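Local coordinates for A-type flavoprotein (Giardia intestinalis, PDB 2Q9U) that is a flavodiiron protein that scavenges O2, probably passing electrons from its flavin mononucleotide to a diiron centre, at residues A[164-177]-A[222-234]. Residues are numbered along the deposited sequence; the frame is centred on the assembly and turned at random.
Sequences DKILFSNDGFGQHY and EIKYILSAHGVSW. With FEO (mu-oxo-diiron), chain G.
Asp-171 and His-230 meet at one iron of the mu-oxo-diiron group: Asp-171 OD1 binds FE1 at 2.0 Å and His-230 NE2 binds the same iron at 2.1 Å. The other carboxylate oxygen, Asp-171 OD2, reaches FE2, so this side chain bridges the two metals. The oxo oxygen lies in the plane of the His-230 ring, at its edge, while His-176 comes over one face, its CE1 above the centre, in an edge-to-face pair with planes at 64°. Ser-39 and Ser-40 hold the ND1 atoms of His-176 and His-230 respectively.

Behind the metal, the Gln-175 side chain ties the loop after Asp-171 to Val-232, just beyond His-230. OE1 accepts the Val-232 N-H on a lone pair (OE1 to N 2.8 Å), while NE2 gives to Val-232 O (2.9 Å) and to Phe-173 O, both close to the amide plane; this fixes the flip of the amide. Phe-173 O also receives the indole N-H of Trp-234 (NE1 to O 2.9 Å), nearly in the indole plane. The Phe-173 ring, with CG anti to its carbonyl carbon (chi1 -64°), then lies across Ile-226, whose CD1 sits over the ring centre at 3.8 Å in a CH-pi contact.

Further out, strands 166-170 and 225-228 run parallel, tied by alternating backbone bonds such as Leu-167 N to Tyr-225 O. On one face Leu-227 packs on Ile-166 and Phe-168; on the other, Leu-167 lies beside Ile-226 and Ile-223. Water 2 bridges Asn-170 N and Leu-227 O, and Ala-229 N gives to Asn-170 O at 2.7 Å, joining the two chains next to the metal ligands. Metal ligands in the loops just beyond neighbouring strands, completed by His-85, Glu-87, Asp-89, His-90 and His-152, are the hallmark of the metallo-beta-lactamase-like diiron domain of flavodiiron proteins.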
loop_
_atom_site.group_PDB
_atom_site.type_symbol
_atom_site.label_atom_id
_atom_site.label_comp_id
_atom_site.label_asym_id
_atom_site.label_seq_id
_atom_site.Cartn_x
_atom_site.Cartn_y
_atom_site.Cartn_z
ATOM N N ASP A 164 -34.542 -31.209 2.703
ATOM C CA ASP A 164 -34.525 -29.842 3.202
ATOM C C ASP A 164 -34.422 -28.773 2.098
ATOM O O ASP A 164 -34.535 -27.574 2.384
ATOM C CB ASP A 164 -33.401 -29.685 4.227
ATOM C CG ASP A 164 -33.665 -30.473 5.518
ATOM O OD1 ASP A 164 -34.757 -31.057 5.641
ATOM O OD2 ASP A 164 -32.784 -30.506 6.395
ATOM N N LYS A 165 -34.210 -29.218 0.854
ATOM C CA LYS A 165 -34.174 -28.355 -0.329
ATOM C C LYS A 165 -32.963 -27.411 -0.235
ATOM O O LYS A 165 -33.050 -26.214 -0.573
ATOM C CB LYS A 165 -35.484 -27.562 -0.508
ATOM C CG LYS A 165 -36.799 -28.433 -0.440
ATOM C CD LYS A 165 -36.864 -29.509 -1.564
ATOM C CE LYS A 165 -38.176 -30.309 -1.522
ATOM N NZ LYS A 165 -38.233 -31.190 -0.288
ATOM N N ILE A 166 -31.844 -27.974 0.216
ATOM C CA ILE A 166 -30.602 -27.202 0.388
ATOM C C ILE A 166 -29.615 -27.509 -0.716
ATOM O O ILE A 166 -29.294 -28.674 -0.978
ATOM C CB ILE A 166 -29.874 -27.553 1.695
ATOM C CG1 ILE A 166 -30.775 -27.421 2.923
ATOM C CG2 ILE A 166 -28.635 -26.645 1.883
ATOM C CD1 ILE A 166 -30.283 -28.302 4.082
ATOM N N LEU A 167 -29.080 -26.462 -1.330
ATOM C CA LEU A 167 -27.964 -26.628 -2.231
ATOM C C LEU A 167 -26.704 -26.124 -1.515
ATOM O O LEU A 167 -26.594 -24.922 -1.193
ATOM C CB LEU A 167 -28.203 -25.834 -3.522
ATOM C CG LEU A 167 -27.096 -25.980 -4.572
ATOM C CD1 LEU A 167 -27.028 -27.405 -5.127
ATOM C CD2 LEU A 167 -27.215 -24.960 -5.724
ATOM N N PHE A 168 -25.763 -27.015 -1.259
ATOM C CA PHE A 168 -24.443 -26.590 -0.743
ATOM C C PHE A 168 -23.601 -26.305 -1.977
ATOM O O PHE A 168 -23.137 -27.235 -2.665
ATOM C CB PHE A 168 -23.812 -27.704 0.100
ATOM C CG PHE A 168 -24.578 -28.021 1.359
ATOM C CD1 PHE A 168 -24.387 -27.265 2.520
ATOM C CD2 PHE A 168 -25.463 -29.094 1.396
ATOM C CE1 PHE A 168 -25.092 -27.555 3.700
ATOM C CE2 PHE A 168 -26.157 -29.399 2.561
ATOM C CZ PHE A 168 -25.980 -28.636 3.716
ATOM N N SER A 169 -23.453 -25.027 -2.308
ATOM C CA SER A 169 -22.931 -24.685 -3.633
ATOM C C SER A 169 -21.422 -24.442 -3.667
ATOM O O SER A 169 -20.875 -24.150 -4.714
ATOM C CB SER A 169 -23.664 -23.449 -4.182
ATOM O OG SER A 169 -23.543 -22.377 -3.259
ATOM N N ASN A 170 -20.776 -24.507 -2.509
ATOM C CA ASN A 170 -19.319 -24.294 -2.428
ATOM C C ASN A 170 -18.982 -22.888 -3.006
ATOM O O ASN A 170 -19.607 -21.910 -2.583
ATOM C CB ASN A 170 -18.586 -25.484 -3.103
ATOM C CG ASN A 170 -17.085 -25.449 -2.913
ATOM O OD1 ASN A 170 -16.342 -25.191 -3.856
ATOM N ND2 ASN A 170 -16.635 -25.702 -1.694
ATOM N N ASP A 171 -18.044 -22.772 -3.945
ATOM C CA ASP A 171 -17.667 -21.479 -4.510
ATOM C C ASP A 171 -18.869 -20.828 -5.197
ATOM O O ASP A 171 -19.024 -19.578 -5.212
ATOM C CB ASP A 171 -16.541 -21.626 -5.540
ATOM C CG ASP A 171 -15.131 -21.669 -4.914
ATOM O OD1 ASP A 171 -14.888 -21.177 -3.774
ATOM O OD2 ASP A 171 -14.252 -22.198 -5.615
ATOM N N GLY A 172 -19.733 -21.664 -5.780
ATOM C CA GLY A 172 -20.947 -21.132 -6.408
ATOM C C GLY A 172 -21.743 -20.244 -5.472
ATOM O O GLY A 172 -21.923 -20.569 -4.291
ATOM N N PHE A 173 -22.220 -19.120 -6.008
ATOM C CA PHE A 173 -23.035 -18.145 -5.266
ATOM C C PHE A 173 -22.262 -17.437 -4.161
ATOM O O PHE A 173 -22.849 -16.746 -3.331
ATOM C CB PHE A 173 -24.337 -18.752 -4.706
ATOM C CG PHE A 173 -25.278 -19.217 -5.778
ATOM C CD1 PHE A 173 -25.158 -20.511 -6.311
ATOM C CD2 PHE A 173 -26.250 -18.359 -6.275
ATOM C CE1 PHE A 173 -26.024 -20.937 -7.342
ATOM C CE2 PHE A 173 -27.125 -18.768 -7.300
ATOM C CZ PHE A 173 -27.000 -20.064 -7.827
ATOM N N GLY A 174 -20.932 -17.583 -4.190
ATOM C CA GLY A 174 -20.080 -17.001 -3.163
ATOM C C GLY A 174 -19.802 -15.524 -3.340
ATOM O O GLY A 174 -19.961 -14.959 -4.448
ATOM N N GLN A 175 -19.347 -14.892 -2.248
ATOM C CA GLN A 175 -18.774 -13.551 -2.336
ATOM C C GLN A 175 -17.686 -13.485 -1.264
ATOM O O GLN A 175 -17.812 -14.067 -0.170
ATOM C CB GLN A 175 -19.797 -12.415 -2.087
ATOM C CG GLN A 175 -21.299 -12.798 -2.163
ATOM C CD GLN A 175 -21.764 -13.586 -0.935
ATOM O OE1 GLN A 175 -21.554 -13.170 0.212
ATOM N NE2 GLN A 175 -22.418 -14.712 -1.170
ATOM N N HIS A 176 -16.609 -12.776 -1.596
ATOM C CA HIS A 176 -15.544 -12.541 -0.623
ATOM C C HIS A 176 -16.011 -11.405 0.273
ATOM O O HIS A 176 -15.833 -10.193 -0.012
ATOM C CB HIS A 176 -14.208 -12.259 -1.321
ATOM C CG HIS A 176 -13.640 -13.451 -2.018
ATOM N ND1 HIS A 176 -13.439 -14.666 -1.388
ATOM C CD2 HIS A 176 -13.185 -13.601 -3.287
ATOM C CE1 HIS A 176 -12.909 -15.519 -2.250
ATOM N NE2 HIS A 176 -12.738 -14.895 -3.406
ATOM N N TYR A 177 -16.705 -11.811 1.332
ATOM C CA TYR A 177 -17.349 -10.862 2.230
ATOM C C TYR A 177 -17.267 -11.360 3.676
ATOM O O TYR A 177 -17.891 -12.371 4.005
ATOM C CB TYR A 177 -18.813 -10.658 1.800
ATOM C CG TYR A 177 -19.607 -9.633 2.590
ATOM C CD1 TYR A 177 -19.012 -8.472 3.082
ATOM C CD2 TYR A 177 -20.978 -9.832 2.843
ATOM C CE1 TYR A 177 -19.767 -7.520 3.802
ATOM C CE2 TYR A 177 -21.719 -8.893 3.538
ATOM C CZ TYR A 177 -21.124 -7.756 4.020
ATOM O OH TYR A 177 -21.892 -6.850 4.723
ATOM N N GLU A 222 -36.112 -28.601 -6.509
ATOM C CA GLU A 222 -36.533 -27.473 -5.699
ATOM C C GLU A 222 -35.405 -27.054 -4.737
ATOM O O GLU A 222 -34.881 -27.879 -3.991
ATOM C CB GLU A 222 -37.793 -27.837 -4.888
ATOM C CG GLU A 222 -38.310 -26.698 -4.016
ATOM C CD GLU A 222 -39.490 -27.089 -3.137
ATOM O OE1 GLU A 222 -40.043 -28.194 -3.314
ATOM O OE2 GLU A 222 -39.859 -26.292 -2.250
ATOM N N ILE A 223 -35.072 -25.770 -4.737
ATOM C CA ILE A 223 -34.070 -25.232 -3.802
ATOM C C ILE A 223 -34.682 -24.116 -2.932
ATOM O O ILE A 223 -35.119 -23.086 -3.468
ATOM C CB ILE A 223 -32.851 -24.704 -4.615
ATOM C CG1 ILE A 223 -32.164 -25.877 -5.360
ATOM C CG2 ILE A 223 -31.861 -23.971 -3.692
ATOM C CD1 ILE A 223 -31.314 -25.467 -6.572
ATOM N N LYS A 224 -34.727 -24.298 -1.609
ATOM C CA LYS A 224 -35.163 -23.219 -0.705
ATOM C C LYS A 224 -33.974 -22.445 -0.157
ATOM O O LYS A 224 -34.142 -21.311 0.254
ATOM C CB LYS A 224 -35.947 -23.746 0.516
ATOM C CG LYS A 224 -37.267 -24.456 0.168
ATOM C CD LYS A 224 -38.300 -24.377 1.315
ATOM C CE LYS A 224 -37.705 -24.649 2.682
ATOM N NZ LYS A 224 -38.684 -25.242 3.694
ATOM N N TYR A 225 -32.804 -23.086 -0.090
ATOM C CA TYR A 225 -31.608 -22.474 0.510
ATOM C C TYR A 225 -30.364 -22.744 -0.311
ATOM O O TYR A 225 -30.121 -23.895 -0.714
ATOM C CB TYR A 225 -31.357 -23.056 1.923
ATOM C CG TYR A 225 -32.534 -22.883 2.867
ATOM C CD1 TYR A 225 -32.862 -21.619 3.350
ATOM C CD2 TYR A 225 -33.347 -23.978 3.235
ATOM C CE1 TYR A 225 -33.954 -21.430 4.220
ATOM C CE2 TYR A 225 -34.451 -23.809 4.139
ATOM C CZ TYR A 225 -34.739 -22.524 4.608
ATOM O OH TYR A 225 -35.794 -22.312 5.469
ATOM N N ILE A 226 -29.556 -21.705 -0.548
ATOM C CA ILE A 226 -28.242 -21.936 -1.142
ATOM C C ILE A 226 -27.175 -21.537 -0.130
ATOM O O ILE A 226 -27.018 -20.343 0.204
ATOM C CB ILE A 226 -28.042 -21.179 -2.476
ATOM C CG1 ILE A 226 -29.121 -21.581 -3.496
ATOM C CG2 ILE A 226 -26.647 -21.483 -3.038
ATOM C CD1 ILE A 226 -29.137 -20.644 -4.750
ATOM N N LEU A 227 -26.502 -22.543 0.409
ATOM C CA LEU A 227 -25.452 -22.309 1.396
ATOM C C LEU A 227 -24.111 -22.364 0.676
ATOM O O LEU A 227 -23.656 -23.413 0.234
ATOM C CB LEU A 227 -25.513 -23.330 2.541
ATOM C CG LEU A 227 -26.828 -23.541 3.315
ATOM C CD1 LEU A 227 -26.569 -24.311 4.611
ATOM C CD2 LEU A 227 -27.693 -22.319 3.560
ATOM N N SER A 228 -23.497 -21.199 0.531
ATOM C CA SER A 228 -22.271 -21.064 -0.232
ATOM C C SER A 228 -21.051 -21.236 0.688
ATOM O O SER A 228 -21.174 -21.107 1.882
ATOM C CB SER A 228 -22.224 -19.666 -0.875
ATOM O OG SER A 228 -21.019 -19.521 -1.624
ATOM N N ALA A 229 -19.886 -21.482 0.104
ATOM C CA ALA A 229 -18.629 -21.621 0.873
ATOM C C ALA A 229 -17.861 -20.291 1.072
ATOM O O ALA A 229 -16.875 -20.257 1.795
ATOM C CB ALA A 229 -17.722 -22.698 0.253
ATOM N N HIS A 230 -18.344 -19.204 0.475
ATOM C CA HIS A 230 -17.776 -17.861 0.723
ATOM C C HIS A 230 -18.874 -16.841 1.020
ATOM O O HIS A 230 -19.854 -16.737 0.259
ATOM C CB HIS A 230 -16.985 -17.356 -0.485
ATOM C CG HIS A 230 -15.721 -18.111 -0.754
ATOM N ND1 HIS A 230 -14.639 -18.091 0.095
ATOM C CD2 HIS A 230 -15.364 -18.886 -1.804
ATOM C CE1 HIS A 230 -13.674 -18.845 -0.413
ATOM N NE2 HIS A 230 -14.093 -19.335 -1.564
ATOM N N GLY A 231 -18.718 -16.106 2.123
ATOM C CA GLY A 231 -19.579 -14.969 2.379
ATOM C C GLY A 231 -20.930 -15.401 2.916
ATOM O O GLY A 231 -21.001 -16.331 3.728
ATOM N N VAL A 232 -21.992 -14.740 2.462
ATOM C CA VAL A 232 -23.328 -15.015 2.982
ATOM C C VAL A 232 -24.075 -16.014 2.103
ATOM O O VAL A 232 -23.735 -16.231 0.917
ATOM C CB VAL A 232 -24.192 -13.730 3.196
ATOM C CG1 VAL A 232 -23.534 -12.824 4.215
ATOM C CG2 VAL A 232 -24.410 -12.991 1.879
ATOM N N SER A 233 -25.076 -16.631 2.712
ATOM C CA SER A 233 -25.905 -17.623 2.035
ATOM C C SER A 233 -27.257 -17.016 1.668
ATOM O O SER A 233 -27.580 -15.880 2.056
ATOM C CB SER A 233 -26.054 -18.852 2.942
ATOM O OG SER A 233 -24.816 -19.513 3.007
ATOM N N TRP A 234 -28.046 -17.775 0.906
ATOM C CA TRP A 234 -29.178 -17.239 0.181
ATOM C C TRP A 234 -30.482 -17.972 0.512
ATOM O O TRP A 234 -30.533 -19.231 0.601
ATOM C CB TRP A 234 -28.927 -17.343 -1.342
ATOM C CG TRP A 234 -27.683 -16.666 -1.806
ATOM C CD1 TRP A 234 -26.424 -17.225 -1.948
ATOM C CD2 TRP A 234 -27.558 -15.291 -2.186
ATOM N NE1 TRP A 234 -25.530 -16.260 -2.375
ATOM C CE2 TRP A 234 -26.199 -15.070 -2.530
ATOM C CE3 TRP A 234 -28.461 -14.217 -2.253
ATOM C CZ2 TRP A 234 -25.726 -13.828 -2.966
ATOM C CZ3 TRP A 234 -27.974 -12.951 -2.672
ATOM C CH2 TRP A 234 -26.626 -12.786 -3.024
HETATM FE FE1 FEO G . -13.164 -20.806 -2.769
HETATM FE FE2 FEO G . -12.210 -22.329 -5.721
HETATM O O FEO G . -12.133 -22.032 -3.690
HETATM O O HOH W 1 -36.236 -27.049 4.152
HETATM O O HOH W 2 -21.476 -25.088 0.198
#